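Local atomic coordinates of putative thioesterase (Syntrophus aciditrophicus SB, PDB entry 3HDU), a protein that probably hydrolyses thioesters, as a putative thioesterase of the hotdog-fold superfamily related to the PaaI group. Residues A78-G81 and F82-K85. Residues are numbered along the deposited sequence; the frame is centred on the assembly and turned at random.
Sequences AFMG and FQEK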
ATOM      1  N   ALA A  78     -16.159   7.018  12.118  1.00 70.16           N
ATOM      2  CA  ALA A  78     -16.315   5.592  12.460  1.00 70.04           C
ATOM      3  C   ALA A  78     -17.516   5.394  13.394  1.00 69.97           C
ATOM      4  O   ALA A  78     -18.362   4.540  13.132  1.00 70.35           O
ATOM      5  CB  ALA A  78     -15.041   5.039  13.109  1.00 69.86           C
ATOM      6  N   PHE A  79     -17.583   6.206  14.455  1.00 69.70           N
ATOM      7  CA  PHE A  79     -18.702   6.211  15.420  1.00 69.63           C
ATOM      8  C   PHE A  79     -20.073   6.398  14.752  1.00 69.82           C
ATOM      9  O   PHE A  79     -21.021   5.675  15.073  1.00 69.77           O
ATOM     10  CB  PHE A  79     -18.487   7.304  16.492  1.00 69.59           C
ATOM     11  CG  PHE A  79     -19.692   7.566  17.360  1.00 69.48           C
ATOM     12  CD1 PHE A  79     -19.977   6.738  18.443  1.00 69.33           C
ATOM     13  CD2 PHE A  79     -20.547   8.649  17.090  1.00 69.25           C
ATOM     14  CE1 PHE A  79     -21.101   6.977  19.249  1.00 69.40           C
ATOM     15  CE2 PHE A  79     -21.676   8.895  17.887  1.00 69.27           C
ATOM     16  CZ  PHE A  79     -21.952   8.058  18.973  1.00 69.37           C
HETATM   17  N   MSE A  80     -20.164   7.378  13.847  1.00 69.99           N
HETATM   18  CA  MSE A  80     -21.416   7.680  13.121  1.00 69.82           C
HETATM   19  C   MSE A  80     -21.868   6.551  12.195  1.00 70.47           C
HETATM   20  O   MSE A  80     -23.071   6.385  11.973  1.00 71.07           O
HETATM   21  CB  MSE A  80     -21.311   8.995  12.333  1.00 68.69           C
HETATM   22  CG  MSE A  80     -21.120  10.220  13.205  1.00 67.97           C
HETATM   23 SE   MSE A  80     -22.611  10.573  14.378  0.75 66.23          SE
HETATM   24  CE  MSE A  80     -21.707  11.742  15.586  1.00 68.13           C
ATOM     25  N   GLY A  81     -20.908   5.794  11.663  1.00 71.12           N
ATOM     26  CA  GLY A  81     -21.189   4.630  10.837  1.00 71.45           C
ATOM     27  C   GLY A  81     -21.727   3.488  11.681  1.00 71.69           C
ATOM     28  O   GLY A  81     -22.775   2.931  11.359  1.00 71.98           O
ATOM     29  N   PHE A  82     -21.021   3.156  12.767  1.00 71.93           N
ATOM     30  CA  PHE A  82     -21.423   2.056  13.664  1.00 72.20           C
ATOM     31  C   PHE A  82     -22.756   2.276  14.391  1.00 72.44           C
ATOM     32  O   PHE A  82     -23.536   1.331  14.519  1.00 72.79           O
ATOM     33  CB  PHE A  82     -20.335   1.730  14.704  1.00 72.11           C
ATOM     34  CG  PHE A  82     -19.106   1.067  14.136  1.00 71.97           C
ATOM     35  CD1 PHE A  82     -19.194  -0.185  13.526  1.00 71.96           C
ATOM     36  CD2 PHE A  82     -17.839   1.652  14.283  1.00 72.04           C
ATOM     37  CE1 PHE A  82     -18.047  -0.826  13.014  1.00 72.15           C
ATOM     38  CE2 PHE A  82     -16.684   1.021  13.784  1.00 72.01           C
ATOM     39  CZ  PHE A  82     -16.789  -0.225  13.149  1.00 72.01           C
ATOM     40  N   GLN A  83     -23.006   3.497  14.869  1.00 72.89           N
ATOM     41  CA  GLN A  83     -24.264   3.813  15.584  1.00 73.25           C
ATOM     42  C   GLN A  83     -25.508   3.703  14.683  1.00 73.76           C
ATOM     43  O   GLN A  83     -26.590   3.382  15.177  1.00 73.86           O
ATOM     44  CB  GLN A  83     -24.183   5.170  16.312  1.00 73.10           C
ATOM     45  CG  GLN A  83     -24.159   6.426  15.426  1.00 73.10           C
ATOM     46  CD  GLN A  83     -25.526   6.897  14.918  1.00 72.85           C
ATOM     47  OE1 GLN A  83     -25.637   7.358  13.784  1.00 72.93           O
ATOM     48  NE2 GLN A  83     -26.561   6.773  15.747  1.00 72.70           N
ATOM     49  N   GLU A  84     -25.342   3.971  13.382  1.00 74.67           N
ATOM     50  CA  GLU A  84     -26.408   3.809  12.372  1.00 75.16           C
ATOM     51  C   GLU A  84     -26.875   2.338  12.325  1.00 75.43           C
ATOM     52  O   GLU A  84     -28.076   2.079  12.220  1.00 75.26           O
ATOM     53  CB  GLU A  84     -25.907   4.277  10.988  1.00 75.61           C
ATOM     54  CG  GLU A  84     -26.891   4.231   9.801  1.00 75.81           C
ATOM     55  CD  GLU A  84     -27.901   5.373   9.772  1.00 76.72           C
ATOM     56  OE1 GLU A  84     -28.403   5.802  10.837  1.00 77.23           O
ATOM     57  OE2 GLU A  84     -28.214   5.833   8.652  1.00 77.27           O
ATOM     58  N   LYS A  85     -25.922   1.398  12.407  1.00 75.76           N
ATOM     59  CA  LYS A  85     -26.224  -0.049  12.445  1.00 76.22           C
ATOM     60  C   LYS A  85     -26.908  -0.518  13.739  1.00 76.26           C
ATOM     61  O   LYS A  85     -27.533  -1.582  13.742  1.00 76.44           O
ATOM     62  CB  LYS A  85     -24.970  -0.889  12.203  1.00 76.77           C
ATOM     63  CG  LYS A  85     -24.386  -0.712  10.818  1.00 77.36           C
ATOM     64  CD  LYS A  85     -23.297  -1.742  10.550  1.00 77.86           C
ATOM     65  CE  LYS A  85     -22.754  -1.635   9.138  1.00 78.09           C
ATOM     66  NZ  LYS A  85     -23.802  -1.826   8.097  1.00 78.48           N
TER
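Gln83 lies one helical turn beyond Phe79 and lays the CG of its side chain over one face of the phenylalanine ring, 4.3 Å above its plane and shifted toward the rim. The chain can do this because CG sits between the backbone N and the carbonyl carbon (chi1 70°), a position that turns it back along the helix toward the preceding turn. The same Gln83 CG comes within 3.2 Å of Phe79 O, the oxygen that accepts a hydrogen bond from Gln83 N. The bend at chi2 (81°) sets the amide beside the Met80 carbonyl, with Gln83 CD 3.9 Å from Met80 O. At its edge, in plane, the Phe79 ring meets the terminal methyl CE of selenomethionine Met80. With an alanine here in place of Gln83 the CG and the amide are gone, which would probably leave that Phe79 face less covered and the Met80 carbonyl without the polar group beside it.

Phe82 takes a different course. Its CG is anti to the carbonyl carbon (chi1 -71°), and the ring meets the carbonyl oxygen of Ala78 obliquely, with Phe82 CD2 3.2 Å from Ala78 O. Farther out, Phe82 CE2 makes a looser apolar contact with Ala78 CB at 4.4 Å. To the same oxygen, Ala78 O, Phe82 N donates a nearly straight hydrogen bond of 3.0 Å.

Phe79 and Gln83 both reach Leu12 of helix 7-22, and Ala78 and Phe82 both pack on Ala133 of the sheet, while Leu101 and Met97 lie against both Phe79 and Phe82. Both i to i+4 pairs lie toward the C-terminal part of helix 58-85, the long helix wrapped by the antiparallel sheet in the hotdog fold.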